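Local coordinates for protein delta-1-pyrroline-5-carboxylate dehydrogenase, mitochondrial (Mus musculus, PDB 4E3X) that probably oxidises L-glutamate gamma-semialdehyde to glutamate with NAD+ in mitochondria, the second step of proline breakdown, as a homodimer of the aldehyde dehydrogenase family, at residues 63-68 / 241-246; 71-76 / 99-104; 77-82 / 94-99; 232-237 / 259-264. One frame throughout, in Å; residues are numbered along the deposited sequence.

Contact 1 (63-68 / 241-246); sequences AIPCVV and ASYAVY
I64 and P65 pack on Y243, and V67 reaches both Y243 and Y246, two tyrosines one turn apart on helix 239-251 of the Rossmann-like NAD-binding domain of an aldehyde dehydrogenase; their partner strand 62-68 belongs to a four-stranded mixed sheet. The main bump is the methyl CG2 of I64, which sits over one face of the Y243 ring. It lies 3.7 Å from the ring centroid and 21° off the normal, a CH-pi contact displaced toward the rim at CG, to which I64 CG2 comes within 3.5 Å. The tyrosine reaches this position because its CG stands anti to the backbone N (chi1 -169°), sending the ring out from the helix toward the strand. P65 crosses the phenol end at about a right angle, its CD 4.0 Å from Y243 CZ. V67 fills the hollow between the two tyrosines: one methyl, CG2, comes to the edge of the Y243 ring, near its plane, while the other branch turns to Y246. F261 of strand 259-261 meets both rings and completes this buried apolar patch. The hydroxyl of Y246 is hydrogen-bonded to the backbone O of I259 and to NH1 of R250, and V67 CG1 packs 3.7 Å from that same OH.

Contact 2 (71-76 / 99-104); sequences EEVWTS and KALLNR
E71 and R104 meet at about a right angle on the protein surface, with the carboxylate and guanidinium planes 37° apart. The arginine uses its end nitrogens, NH1 and NH2, and both converge on one oxygen: R104 NH1 lies 3.2 Å from E71 OE1 and R104 NH2 lies 3.3 Å from it. The two N-H groups reach OE1 from the same face of the carboxylate, NH1 on the syn side and NH2 from well above the plane. The salt bridge is therefore forked on a single acceptor, and the N-H...O angles, 145° for NH1 and 140° for NH2, show that neither bond is straight. E71 arrives fully extended, whereas R104 is bent at chi2 and chi3, which brings its guanidinium edge to the acid.

Inward from the charged pair, V73 and L101 lie alongside each other, pointing opposite ways, with V73 CG1 3.7 Å from L101 CD2. V73 presents its two methyls to different partners, CG1 to the leucine and CG2 to R104 NH2 at 3.8 Å. T75 adds a looser touch through its methyl, while its OG1 is hydrogen-bonded to Y96 O. The contact joins edge strand 71-73 of the four-stranded mixed sheet to the first turns of helix 99-118, and L101 also packs on V68 of the adjoining strand.

Chemically, an apolar step is flanked by an exposed ion pair. With long, bent bonds and solvent nearby, that pair probably contributes a modest attraction, and the valine-leucine packing is the more sheltered part.

Contact 3 (77-82 / 94-99); sequences DIQYQL and FCYADK
Q79 and F94 form an antiparallel hydrogen-bonded pair, with Q79 N to F94 O and F94 N to Q79 O both 2.8 Å, while I78 faces C95 in the adjoining non-hydrogen-bonded pair and Y96 N extends the ladder to D77 O at 3.0 Å. Q79 carries the side-chain contact, working on two rings. Its CB lies over one face of F94, 3.7 Å from the centroid, in a CH-pi contact. Its CG sits almost exactly above the centre of the Y96 ring, only 6° off the normal. The bend at chi2 (-74°) then lays the amide flat along the tyrosine, with the two planes 11° apart, a stacked arrangement. D77 fixes the rotation of that amide: Q79 NE2 donates to D77 OD1 at 2.9 Å. The other carboxylate oxygen, D77 OD2, approaches the edge of the Y96 ring, coming within 3.3 Å of CD2. Beyond this beta hairpin of strands 78-83 and 89-95, F94 packs on I64 of strand 62-68 and the Y96 hydroxyl bonds D236. Q81 ties the hairpin to two helices, bonding L240 of helix 239-251 and G150 of helix 140-151, and D98 N-caps helix 99-118.

Contact 4 (232-237 / 259-264); sequences WKPSDT and IQFVPA
Two waters bridge K233, D236 and A264, an unusual wet end to a strand pairing whose side chains are otherwise mostly apolar, in a beta-alpha-beta unit of the Rossmann-like NAD-binding domain. Water 1 accepts from K233 NZ and from A264 N, each at 3.1 Å, and lies 2.7 Å from both D236 OD1 and P234 O. Water 2 accepts from K233 NZ and donates to D236 OD1 and, at 2.8 Å, to A264 O. The waters link the K233 ammonium to the D236 carboxylate, an arrangement that would favour both charges. K233 is one of the residues that bind NAD+, and D236 OD2 is hydrogen-bonded to Y96 OH.

Strands 230-233 and 259-261 run parallel, and W232 pairs with F261, which puts both side chains on one side of the sheet: W232 N donates to Q260 O, and V262 N to W232 O at 2.9 Å. With CG anti to the backbone N in both (chi1 -180° and -169°), the rings run alongside each other, yet their planes stand at 88°. The F261 edge points to the indole face, its centroid 5.5 Å from that of the six-membered W232 ring, a T-shaped stack. W232 NE1 is hydrogen-bonded to S208 OG of the NAD+ site. P234 covers the same indole face as F261, its CG 3.5 Å from F261 CE1.

Contacts 1, 2 and 3 share the four-stranded mixed sheet, and contact 4 lies in the parallel sheet of the NAD-binding domain, its centre 8 Å from that of contact 1. V67 N to F261 O, 2.9 Å, links strands 62-68 and 259-261, while A97 N to P263 O, 2.8 Å, joins the loops that follow strands 89-95 and 259-261 and so connects contacts 3 and 4. Within the mixed sheet, C66 O and V73 N, 2.8 Å apart, connect contacts 1 and 2; K99 belongs to both contacts 2 and 3. Contact 4 holds K233 of the NAD+ site, with the Y96 side chain about 6 Å from that of K233. A bound proline lies about 8 Å from the D236 side chain.

Contact 1 (63-68 / 241-246)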
loop_
_atom_site.group_PDB
_atom_site.type_symbol
_atom_site.label_atom_id
_atom_site.label_comp_id
_atom_site.label_asym_id
_atom_site.label_seq_id
_atom_site.Cartn_x
_atom_site.Cartn_y
_atom_site.Cartn_z
ATOM N N ALA B 63 34.985 -16.695 0.685
ATOM C CA ALA B 63 34.654 -16.434 -0.714
ATOM C C ALA B 63 33.167 -16.712 -0.918
ATOM O O ALA B 63 32.727 -17.869 -0.895
ATOM C CB ALA B 63 35.502 -17.297 -1.643
ATOM N N ILE B 64 32.396 -15.642 -1.096
ATOM C CA ILE B 64 30.941 -15.726 -1.121
ATOM C C ILE B 64 30.452 -15.567 -2.559
ATOM O O ILE B 64 30.625 -14.510 -3.153
ATOM C CB ILE B 64 30.321 -14.617 -0.233
ATOM C CG1 ILE B 64 30.732 -14.827 1.229
ATOM C CG2 ILE B 64 28.802 -14.570 -0.382
ATOM C CD1 ILE B 64 30.258 -13.736 2.166
ATOM N N PRO B 65 29.838 -16.620 -3.126
ATOM C CA PRO B 65 29.372 -16.545 -4.514
ATOM C C PRO B 65 28.000 -15.882 -4.608
ATOM O O PRO B 65 27.321 -15.705 -3.594
ATOM C CB PRO B 65 29.235 -18.017 -4.897
ATOM C CG PRO B 65 28.746 -18.641 -3.615
ATOM C CD PRO B 65 29.515 -17.920 -2.512
ATOM N N CYS B 66 27.599 -15.522 -5.819
ATOM C CA CYS B 66 26.184 -15.314 -6.076
ATOM C C CYS B 66 25.522 -16.694 -6.052
ATOM O O CYS B 66 26.160 -17.705 -6.385
ATOM C CB CYS B 66 25.968 -14.666 -7.436
ATOM S SG CYS B 66 26.559 -12.971 -7.550
ATOM N N VAL B 67 24.261 -16.754 -5.644
ATOM C CA VAL B 67 23.544 -18.026 -5.639
ATOM C C VAL B 67 22.250 -17.875 -6.423
ATOM O O VAL B 67 21.379 -17.076 -6.069
ATOM C CB VAL B 67 23.240 -18.554 -4.214
ATOM C CG1 VAL B 67 22.559 -19.918 -4.299
ATOM C CG2 VAL B 67 24.517 -18.650 -3.391
ATOM N N VAL B 68 22.146 -18.640 -7.506
ATOM C CA VAL B 68 20.940 -18.678 -8.326
ATOM C C VAL B 68 20.449 -20.122 -8.309
ATOM O O VAL B 68 21.165 -21.035 -8.727
ATOM C CB VAL B 68 21.228 -18.197 -9.758
ATOM C CG1 VAL B 68 20.000 -18.359 -10.641
ATOM C CG2 VAL B 68 21.692 -16.746 -9.728
ATOM N N ALA B 241 27.671 -11.358 7.054
ATOM C CA ALA B 241 26.500 -11.725 7.836
ATOM C C ALA B 241 25.273 -11.994 6.967
ATOM O O ALA B 241 24.466 -12.870 7.285
ATOM C CB ALA B 241 26.186 -10.661 8.881
ATOM N N SER B 242 25.129 -11.252 5.870
ATOM C CA SER B 242 23.973 -11.448 4.998
ATOM C C SER B 242 23.968 -12.841 4.382
ATOM O O SER B 242 22.921 -13.491 4.308
ATOM C CB SER B 242 23.932 -10.393 3.894
ATOM O OG SER B 242 23.749 -9.106 4.447
ATOM N N TYR B 243 25.131 -13.299 3.926
ATOM C CA TYR B 243 25.219 -14.644 3.365
ATOM C C TYR B 243 24.959 -15.707 4.434
ATOM O O TYR B 243 24.370 -16.751 4.142
ATOM C CB TYR B 243 26.578 -14.866 2.700
ATOM C CG TYR B 243 26.659 -16.132 1.881
ATOM C CD1 TYR B 243 27.650 -17.079 2.117
ATOM C CD2 TYR B 243 25.755 -16.374 0.854
ATOM C CE1 TYR B 243 27.731 -18.241 1.349
ATOM C CE2 TYR B 243 25.824 -17.527 0.092
ATOM C CZ TYR B 243 26.811 -18.450 0.333
ATOM O OH TYR B 243 26.851 -19.583 -0.452
ATOM N N ALA B 244 25.392 -15.453 5.663
ATOM C CA ALA B 244 25.110 -16.380 6.762
ATOM C C ALA B 244 23.599 -16.560 6.941
ATOM O O ALA B 244 23.108 -17.686 7.088
ATOM C CB ALA B 244 25.756 -15.896 8.053
ATOM N N VAL B 245 22.862 -15.454 6.907
ATOM C CA VAL B 245 21.409 -15.512 6.990
ATOM C C VAL B 245 20.801 -16.250 5.790
ATOM O O VAL B 245 19.897 -17.073 5.935
ATOM C CB VAL B 245 20.811 -14.101 7.110
ATOM C CG1 VAL B 245 19.284 -14.148 7.029
ATOM C CG2 VAL B 245 21.270 -13.442 8.411
ATOM N N TYR B 246 21.309 -15.964 4.595
ATOM C CA TYR B 246 20.839 -16.645 3.391
ATOM C C TYR B 246 21.005 -18.161 3.533
ATOM O O TYR B 246 20.069 -18.922 3.286
ATOM C CB TYR B 246 21.564 -16.140 2.138
ATOM C CG TYR B 246 21.064 -16.844 0.902
ATOM C CD1 TYR B 246 19.827 -16.521 0.360
ATOM C CD2 TYR B 246 21.808 -17.854 0.295
ATOM C CE1 TYR B 246 19.338 -17.185 -0.753
ATOM C CE2 TYR B 246 21.323 -18.523 -0.822
ATOM C CZ TYR B 246 20.088 -18.175 -1.341
ATOM O OH TYR B 246 19.591 -18.834 -2.450
#

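Contact 2 (71-76 / 99-104)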
loop_
_atom_site.group_PDB
_atom_site.type_symbol
_atom_site.label_atom_id
_atom_site.label_comp_id
_atom_site.label_asym_id
_atom_site.label_seq_id
_atom_site.Cartn_x
_atom_site.Cartn_y
_atom_site.Cartn_z
ATOM N N GLU B 71 22.876 -23.062 -7.573
ATOM C CA GLU B 71 24.159 -22.879 -8.248
ATOM C C GLU B 71 24.956 -21.718 -7.663
ATOM O O GLU B 71 24.435 -20.617 -7.510
ATOM C CB GLU B 71 23.963 -22.644 -9.751
ATOM C CG GLU B 71 25.277 -22.497 -10.522
ATOM C CD GLU B 71 25.096 -22.174 -12.003
ATOM O OE1 GLU B 71 23.939 -22.071 -12.476
ATOM O OE2 GLU B 71 26.128 -22.021 -12.695
ATOM N N GLU B 72 26.221 -21.969 -7.341
ATOM C CA GLU B 72 27.127 -20.914 -6.907
ATOM C C GLU B 72 27.810 -20.355 -8.141
ATOM O O GLU B 72 28.437 -21.095 -8.905
ATOM C CB GLU B 72 28.153 -21.453 -5.910
ATOM C CG GLU B 72 27.525 -22.027 -4.651
ATOM C CD GLU B 72 28.542 -22.447 -3.605
ATOM O OE1 GLU B 72 29.755 -22.288 -3.846
ATOM O OE2 GLU B 72 28.124 -22.935 -2.533
ATOM N N VAL B 73 27.655 -19.053 -8.356
ATOM C CA VAL B 73 28.111 -18.429 -9.595
ATOM C C VAL B 73 29.097 -17.302 -9.308
ATOM O O VAL B 73 28.866 -16.475 -8.428
ATOM C CB VAL B 73 26.925 -17.852 -10.400
ATOM C CG1 VAL B 73 27.389 -17.370 -11.761
ATOM C CG2 VAL B 73 25.820 -18.896 -10.541
ATOM N N TRP B 74 30.187 -17.274 -10.067
ATOM C CA TRP B 74 31.185 -16.220 -9.952
ATOM C C TRP B 74 31.245 -15.381 -11.217
ATOM O O TRP B 74 31.029 -15.883 -12.321
ATOM C CB TRP B 74 32.566 -16.810 -9.644
ATOM C CG TRP B 74 32.639 -17.259 -8.237
ATOM C CD1 TRP B 74 32.316 -18.496 -7.751
ATOM C CD2 TRP B 74 33.003 -16.463 -7.102
ATOM N NE1 TRP B 74 32.464 -18.520 -6.388
ATOM C CE2 TRP B 74 32.887 -17.286 -5.963
ATOM C CE3 TRP B 74 33.417 -15.134 -6.939
ATOM C CZ2 TRP B 74 33.176 -16.826 -4.679
ATOM C CZ3 TRP B 74 33.703 -14.679 -5.661
ATOM C CH2 TRP B 74 33.583 -15.523 -4.549
ATOM N N THR B 75 31.512 -14.092 -11.049
ATOM C CA THR B 75 31.827 -13.232 -12.184
ATOM C C THR B 75 33.228 -12.665 -11.988
ATOM O O THR B 75 33.870 -12.906 -10.962
ATOM C CB THR B 75 30.883 -12.023 -12.295
ATOM O OG1 THR B 75 31.150 -11.130 -11.205
ATOM C CG2 THR B 75 29.410 -12.445 -12.306
ATOM N N SER B 76 33.685 -11.896 -12.971
ATOM C CA SER B 76 35.000 -11.260 -12.918
ATOM C C SER B 76 35.044 -10.043 -11.997
ATOM O O SER B 76 36.127 -9.529 -11.699
ATOM C CB SER B 76 35.416 -10.806 -14.318
ATOM O OG SER B 76 34.559 -9.757 -14.763
ATOM N N LYS B 99 24.699 -8.232 -15.622
ATOM C CA LYS B 99 23.314 -8.133 -16.077
ATOM C C LYS B 99 22.779 -9.474 -16.581
ATOM O O LYS B 99 21.630 -9.825 -16.330
ATOM C CB LYS B 99 23.150 -7.009 -17.104
ATOM C CG LYS B 99 23.546 -5.665 -16.522
ATOM C CD LYS B 99 23.261 -4.483 -17.441
ATOM C CE LYS B 99 21.811 -4.037 -17.368
ATOM N NZ LYS B 99 21.549 -2.923 -18.323
ATOM N N ALA B 100 23.620 -10.236 -17.270
ATOM C CA ALA B 100 23.217 -11.570 -17.707
ATOM C C ALA B 100 22.805 -12.456 -16.529
ATOM O O ALA B 100 21.784 -13.152 -16.591
ATOM C CB ALA B 100 24.338 -12.228 -18.489
ATOM N N LEU B 101 23.599 -12.445 -15.462
ATOM C CA LEU B 101 23.305 -13.301 -14.322
ATOM C C LEU B 101 22.033 -12.843 -13.619
ATOM O O LEU B 101 21.230 -13.663 -13.183
ATOM C CB LEU B 101 24.485 -13.361 -13.342
ATOM C CG LEU B 101 24.271 -14.254 -12.120
ATOM C CD1 LEU B 101 23.954 -15.682 -12.559
ATOM C CD2 LEU B 101 25.506 -14.219 -11.251
ATOM N N LEU B 102 21.850 -11.533 -13.511
ATOM C CA LEU B 102 20.636 -11.014 -12.903
ATOM C C LEU B 102 19.406 -11.443 -13.699
ATOM O O LEU B 102 18.399 -11.848 -13.128
ATOM C CB LEU B 102 20.711 -9.495 -12.781
ATOM C CG LEU B 102 21.721 -8.957 -11.763
ATOM C CD1 LEU B 102 21.796 -7.449 -11.865
ATOM C CD2 LEU B 102 21.383 -9.391 -10.330
ATOM N N ASN B 103 19.490 -11.361 -15.021
ATOM C CA ASN B 103 18.366 -11.786 -15.835
ATOM C C ASN B 103 18.116 -13.294 -15.756
ATOM O O ASN B 103 16.970 -13.740 -15.758
ATOM C CB ASN B 103 18.521 -11.288 -17.275
ATOM C CG ASN B 103 18.131 -9.814 -17.422
ATOM O OD1 ASN B 103 18.899 -8.991 -17.925
ATOM N ND2 ASN B 103 16.940 -9.479 -16.955
ATOM N N ARG B 104 19.189 -14.077 -15.671
ATOM C CA ARG B 104 19.062 -15.511 -15.457
ATOM C C ARG B 104 18.368 -15.794 -14.130
ATOM O O ARG B 104 17.525 -16.694 -14.032
ATOM C CB ARG B 104 20.436 -16.163 -15.444
ATOM C CG ARG B 104 20.355 -17.650 -15.270
ATOM C CD ARG B 104 21.395 -18.328 -16.117
ATOM N NE ARG B 104 22.693 -18.340 -15.459
ATOM C CZ ARG B 104 23.010 -19.183 -14.486
ATOM N NH1 ARG B 104 22.107 -20.042 -14.044
ATOM N NH2 ARG B 104 24.220 -19.161 -13.950
#

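Contact 3 (77-82 / 94-99)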
loop_
_atom_site.group_PDB
_atom_site.type_symbol
_atom_site.label_atom_id
_atom_site.label_comp_id
_atom_site.label_asym_id
_atom_site.label_seq_id
_atom_site.Cartn_x
_atom_site.Cartn_y
_atom_site.Cartn_z
ATOM N N ASP B 77 33.883 -9.562 -11.568
ATOM C CA ASP B 77 33.841 -8.332 -10.789
ATOM C C ASP B 77 33.993 -8.650 -9.309
ATOM O O ASP B 77 33.028 -8.639 -8.542
ATOM C CB ASP B 77 32.550 -7.550 -11.039
ATOM C CG ASP B 77 32.660 -6.098 -10.607
ATOM O OD1 ASP B 77 33.623 -5.766 -9.888
ATOM O OD2 ASP B 77 31.785 -5.286 -10.974
ATOM N N ILE B 78 35.233 -8.912 -8.912
ATOM C CA ILE B 78 35.553 -9.316 -7.554
ATOM C C ILE B 78 35.566 -8.113 -6.619
ATOM O O ILE B 78 36.128 -7.068 -6.948
ATOM C CB ILE B 78 36.927 -10.015 -7.527
ATOM C CG1 ILE B 78 36.893 -11.277 -8.398
ATOM C CG2 ILE B 78 37.344 -10.352 -6.095
ATOM C CD1 ILE B 78 35.911 -12.329 -7.910
ATOM N N GLN B 79 34.945 -8.273 -5.450
ATOM C CA GLN B 79 34.846 -7.213 -4.455
ATOM C C GLN B 79 35.239 -7.772 -3.091
ATOM O O GLN B 79 35.143 -8.978 -2.863
ATOM C CB GLN B 79 33.406 -6.689 -4.396
ATOM C CG GLN B 79 32.876 -6.116 -5.705
ATOM C CD GLN B 79 33.476 -4.764 -6.031
ATOM O OE1 GLN B 79 33.766 -3.971 -5.136
ATOM N NE2 GLN B 79 33.666 -4.492 -7.320
ATOM N N TYR B 80 35.682 -6.899 -2.192
ATOM C CA TYR B 80 36.010 -7.323 -0.836
ATOM C C TYR B 80 35.245 -6.522 0.193
ATOM O O TYR B 80 35.046 -5.319 0.033
ATOM C CB TYR B 80 37.502 -7.173 -0.549
ATOM C CG TYR B 80 38.358 -8.090 -1.371
ATOM C CD1 TYR B 80 38.909 -7.661 -2.566
ATOM C CD2 TYR B 80 38.602 -9.396 -0.964
ATOM C CE1 TYR B 80 39.696 -8.505 -3.335
ATOM C CE2 TYR B 80 39.394 -10.244 -1.718
ATOM C CZ TYR B 80 39.931 -9.798 -2.903
ATOM O OH TYR B 80 40.709 -10.649 -3.656
ATOM N N GLN B 81 34.824 -7.209 1.249
ATOM C CA GLN B 81 34.277 -6.576 2.439
ATOM C C GLN B 81 35.401 -6.511 3.470
ATOM O O GLN B 81 36.086 -7.515 3.710
ATOM C CB GLN B 81 33.108 -7.388 2.988
ATOM C CG GLN B 81 32.465 -6.772 4.209
ATOM C CD GLN B 81 31.480 -7.708 4.873
ATOM O OE1 GLN B 81 31.280 -8.842 4.416
ATOM N NE2 GLN B 81 30.870 -7.256 5.964
ATOM N N LEU B 82 35.599 -5.331 4.051
ATOM C CA LEU B 82 36.669 -5.108 5.022
ATOM C C LEU B 82 36.107 -5.004 6.438
ATOM O O LEU B 82 34.984 -4.549 6.632
ATOM C CB LEU B 82 37.417 -3.817 4.683
ATOM C CG LEU B 82 37.848 -3.640 3.225
ATOM C CD1 LEU B 82 38.582 -2.312 3.063
ATOM C CD2 LEU B 82 38.706 -4.820 2.747
ATOM N N PHE B 94 33.729 -11.411 -2.589
ATOM C CA PHE B 94 32.477 -11.734 -3.257
ATOM C C PHE B 94 32.538 -11.176 -4.664
ATOM O O PHE B 94 33.589 -10.714 -5.095
ATOM C CB PHE B 94 31.256 -11.248 -2.442
ATOM C CG PHE B 94 31.148 -9.749 -2.295
ATOM C CD1 PHE B 94 30.281 -9.030 -3.105
ATOM C CD2 PHE B 94 31.867 -9.065 -1.320
ATOM C CE1 PHE B 94 30.153 -7.659 -2.970
ATOM C CE2 PHE B 94 31.748 -7.685 -1.175
ATOM C CZ PHE B 94 30.882 -6.981 -2.000
ATOM N N CYS B 95 31.438 -11.243 -5.395
ATOM C CA CYS B 95 31.432 -10.668 -6.728
ATOM C C CYS B 95 30.097 -10.026 -7.046
ATOM O O CYS B 95 29.066 -10.369 -6.473
ATOM C CB CYS B 95 31.783 -11.715 -7.790
ATOM S SG CYS B 95 30.581 -13.051 -7.972
ATOM N N TYR B 96 30.127 -9.086 -7.976
ATOM C CA TYR B 96 28.907 -8.459 -8.437
ATOM C C TYR B 96 28.306 -9.268 -9.583
ATOM O O TYR B 96 28.993 -9.543 -10.566
ATOM C CB TYR B 96 29.206 -7.055 -8.953
ATOM C CG TYR B 96 29.411 -5.961 -7.916
ATOM C CD1 TYR B 96 28.994 -6.095 -6.595
ATOM C CD2 TYR B 96 29.988 -4.756 -8.295
ATOM C CE1 TYR B 96 29.165 -5.045 -5.682
ATOM C CE2 TYR B 96 30.162 -3.725 -7.408
ATOM C CZ TYR B 96 29.754 -3.866 -6.108
ATOM O OH TYR B 96 29.941 -2.802 -5.249
ATOM N N ALA B 97 27.025 -9.608 -9.475
ATOM C CA ALA B 97 26.308 -10.261 -10.564
ATOM C C ALA B 97 26.317 -9.329 -11.768
ATOM O O ALA B 97 26.091 -8.125 -11.612
ATOM C CB ALA B 97 24.881 -10.565 -10.147
ATOM N N ASP B 98 26.605 -9.864 -12.953
ATOM C CA ASP B 98 26.469 -9.072 -14.174
ATOM C C ASP B 98 25.005 -9.045 -14.619
ATOM O O ASP B 98 24.154 -9.730 -14.037
ATOM C CB ASP B 98 27.423 -9.522 -15.304
ATOM C CG ASP B 98 27.350 -11.009 -15.606
ATOM O OD1 ASP B 98 26.390 -11.677 -15.198
ATOM O OD2 ASP B 98 28.272 -11.515 -16.278
ATOM N N LYS B 99 24.699 -8.232 -15.622
ATOM C CA LYS B 99 23.314 -8.133 -16.077
ATOM C C LYS B 99 22.779 -9.474 -16.581
ATOM O O LYS B 99 21.630 -9.825 -16.330
ATOM C CB LYS B 99 23.150 -7.009 -17.104
ATOM C CG LYS B 99 23.546 -5.665 -16.522
ATOM C CD LYS B 99 23.261 -4.483 -17.441
ATOM C CE LYS B 99 21.811 -4.037 -17.368
ATOM N NZ LYS B 99 21.549 -2.923 -18.323
#

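Contact 4 (232-237 / 259-264)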
loop_
_atom_site.group_PDB
_atom_site.type_symbol
_atom_site.label_atom_id
_atom_site.label_comp_id
_atom_site.label_asym_id
_atom_site.label_seq_id
_atom_site.Cartn_x
_atom_site.Cartn_y
_atom_site.Cartn_z
ATOM N N TRP B 232 17.625 -10.716 -4.134
ATOM C CA TRP B 232 18.166 -9.975 -3.006
ATOM C C TRP B 232 19.570 -9.485 -3.307
ATOM O O TRP B 232 20.490 -10.288 -3.457
ATOM C CB TRP B 232 18.174 -10.870 -1.773
ATOM C CG TRP B 232 18.704 -10.229 -0.527
ATOM C CD1 TRP B 232 18.854 -8.888 -0.267
ATOM C CD2 TRP B 232 19.142 -10.915 0.649
ATOM N NE1 TRP B 232 19.366 -8.710 1.004
ATOM C CE2 TRP B 232 19.569 -9.939 1.572
ATOM C CE3 TRP B 232 19.243 -12.267 0.999
ATOM C CZ2 TRP B 232 20.056 -10.275 2.835
ATOM C CZ3 TRP B 232 19.733 -12.597 2.252
ATOM C CH2 TRP B 232 20.140 -11.605 3.149
ATOM N N LYS B 233 19.704 -8.161 -3.412
ATOM C CA LYS B 233 20.999 -7.496 -3.478
ATOM C C LYS B 233 21.369 -7.037 -2.067
ATOM O O LYS B 233 20.895 -5.999 -1.610
ATOM C CB LYS B 233 20.945 -6.287 -4.422
ATOM C CG LYS B 233 22.268 -5.521 -4.506
ATOM C CD LYS B 233 22.024 -4.004 -4.637
ATOM C CE LYS B 233 23.289 -3.166 -4.458
ATOM N NZ LYS B 233 23.936 -3.404 -3.138
ATOM N N PRO B 234 22.208 -7.812 -1.363
ATOM C CA PRO B 234 22.603 -7.394 -0.016
ATOM C C PRO B 234 23.629 -6.267 -0.063
ATOM O O PRO B 234 24.236 -6.012 -1.102
ATOM C CB PRO B 234 23.241 -8.660 0.589
ATOM C CG PRO B 234 23.000 -9.751 -0.405
ATOM C CD PRO B 234 22.837 -9.086 -1.734
ATOM N N SER B 235 23.833 -5.616 1.073
ATOM C CA SER B 235 24.816 -4.555 1.175
ATOM C C SER B 235 26.239 -5.099 1.130
ATOM O O SER B 235 26.569 -6.042 1.857
ATOM C CB SER B 235 24.632 -3.821 2.489
ATOM O OG SER B 235 25.719 -2.954 2.723
ATOM N N ASP B 236 27.084 -4.500 0.289
ATOM C CA ASP B 236 28.488 -4.884 0.203
ATOM C C ASP B 236 29.147 -4.929 1.581
ATOM O O ASP B 236 29.947 -5.816 1.874
ATOM C CB ASP B 236 29.275 -3.878 -0.638
ATOM C CG ASP B 236 28.862 -3.841 -2.094
ATOM O OD1 ASP B 236 27.994 -4.622 -2.528
ATOM O OD2 ASP B 236 29.448 -3.012 -2.813
ATOM N N THR B 237 28.820 -3.950 2.415
ATOM C CA THR B 237 29.492 -3.790 3.698
ATOM C C THR B 237 28.861 -4.631 4.815
ATOM O O THR B 237 29.296 -4.556 5.966
ATOM C CB THR B 237 29.593 -2.296 4.086
ATOM O OG1 THR B 237 28.384 -1.631 3.722
ATOM C CG2 THR B 237 30.716 -1.623 3.317
ATOM N N ILE B 259 14.622 -17.138 -3.172
ATOM C CA ILE B 259 15.452 -15.957 -2.958
ATOM C C ILE B 259 16.774 -16.204 -3.672
ATOM O O ILE B 259 17.480 -17.167 -3.360
ATOM C CB ILE B 259 15.701 -15.635 -1.470
ATOM C CG1 ILE B 259 14.379 -15.309 -0.753
ATOM C CG2 ILE B 259 16.661 -14.452 -1.353
ATOM C CD1 ILE B 259 14.532 -15.107 0.741
ATOM N N GLN B 260 17.080 -15.361 -4.658
ATOM C CA GLN B 260 18.352 -15.408 -5.358
ATOM C C GLN B 260 19.307 -14.449 -4.657
ATOM O O GLN B 260 18.959 -13.295 -4.396
ATOM C CB GLN B 260 18.168 -15.014 -6.827
ATOM C CG GLN B 260 16.983 -15.694 -7.522
ATOM C CD GLN B 260 17.205 -17.167 -7.844
ATOM O OE1 GLN B 260 17.760 -17.920 -7.042
ATOM N NE2 GLN B 260 16.731 -17.592 -9.018
ATOM N N PHE B 261 20.492 -14.944 -4.300
ATOM C CA PHE B 261 21.459 -14.149 -3.555
ATOM C C PHE B 261 22.377 -13.483 -4.570
ATOM O O PHE B 261 23.284 -14.123 -5.121
ATOM C CB PHE B 261 22.244 -15.049 -2.589
ATOM C CG PHE B 261 23.080 -14.288 -1.598
ATOM C CD1 PHE B 261 22.507 -13.784 -0.441
ATOM C CD2 PHE B 261 24.443 -14.096 -1.816
ATOM C CE1 PHE B 261 23.277 -13.077 0.476
ATOM C CE2 PHE B 261 25.219 -13.395 -0.912
ATOM C CZ PHE B 261 24.637 -12.888 0.237
ATOM N N VAL B 262 22.111 -12.209 -4.855
ATOM C CA VAL B 262 22.757 -11.535 -5.970
ATOM C C VAL B 262 23.325 -10.158 -5.621
ATOM O O VAL B 262 22.790 -9.124 -6.031
ATOM C CB VAL B 262 21.835 -11.467 -7.213
ATOM C CG1 VAL B 262 21.737 -12.842 -7.852
ATOM C CG2 VAL B 262 20.450 -10.947 -6.853
ATOM N N PRO B 263 24.449 -10.145 -4.893
ATOM C CA PRO B 263 25.233 -8.909 -4.785
ATOM C C PRO B 263 25.482 -8.322 -6.168
ATOM O O PRO B 263 25.638 -9.071 -7.131
ATOM C CB PRO B 263 26.563 -9.389 -4.192
ATOM C CG PRO B 263 26.238 -10.692 -3.505
ATOM C CD PRO B 263 25.141 -11.308 -4.307
ATOM N N ALA B 264 25.527 -6.996 -6.268
ATOM C CA ALA B 264 25.648 -6.351 -7.566
ATOM C C ALA B 264 25.979 -4.883 -7.365
ATOM O O ALA B 264 25.728 -4.314 -6.296
ATOM C CB ALA B 264 24.342 -6.490 -8.354
HETATM O O HOH W 1 25.723 -5.867 -3.383
HETATM O O HOH W 2 26.584 -2.571 -4.300
#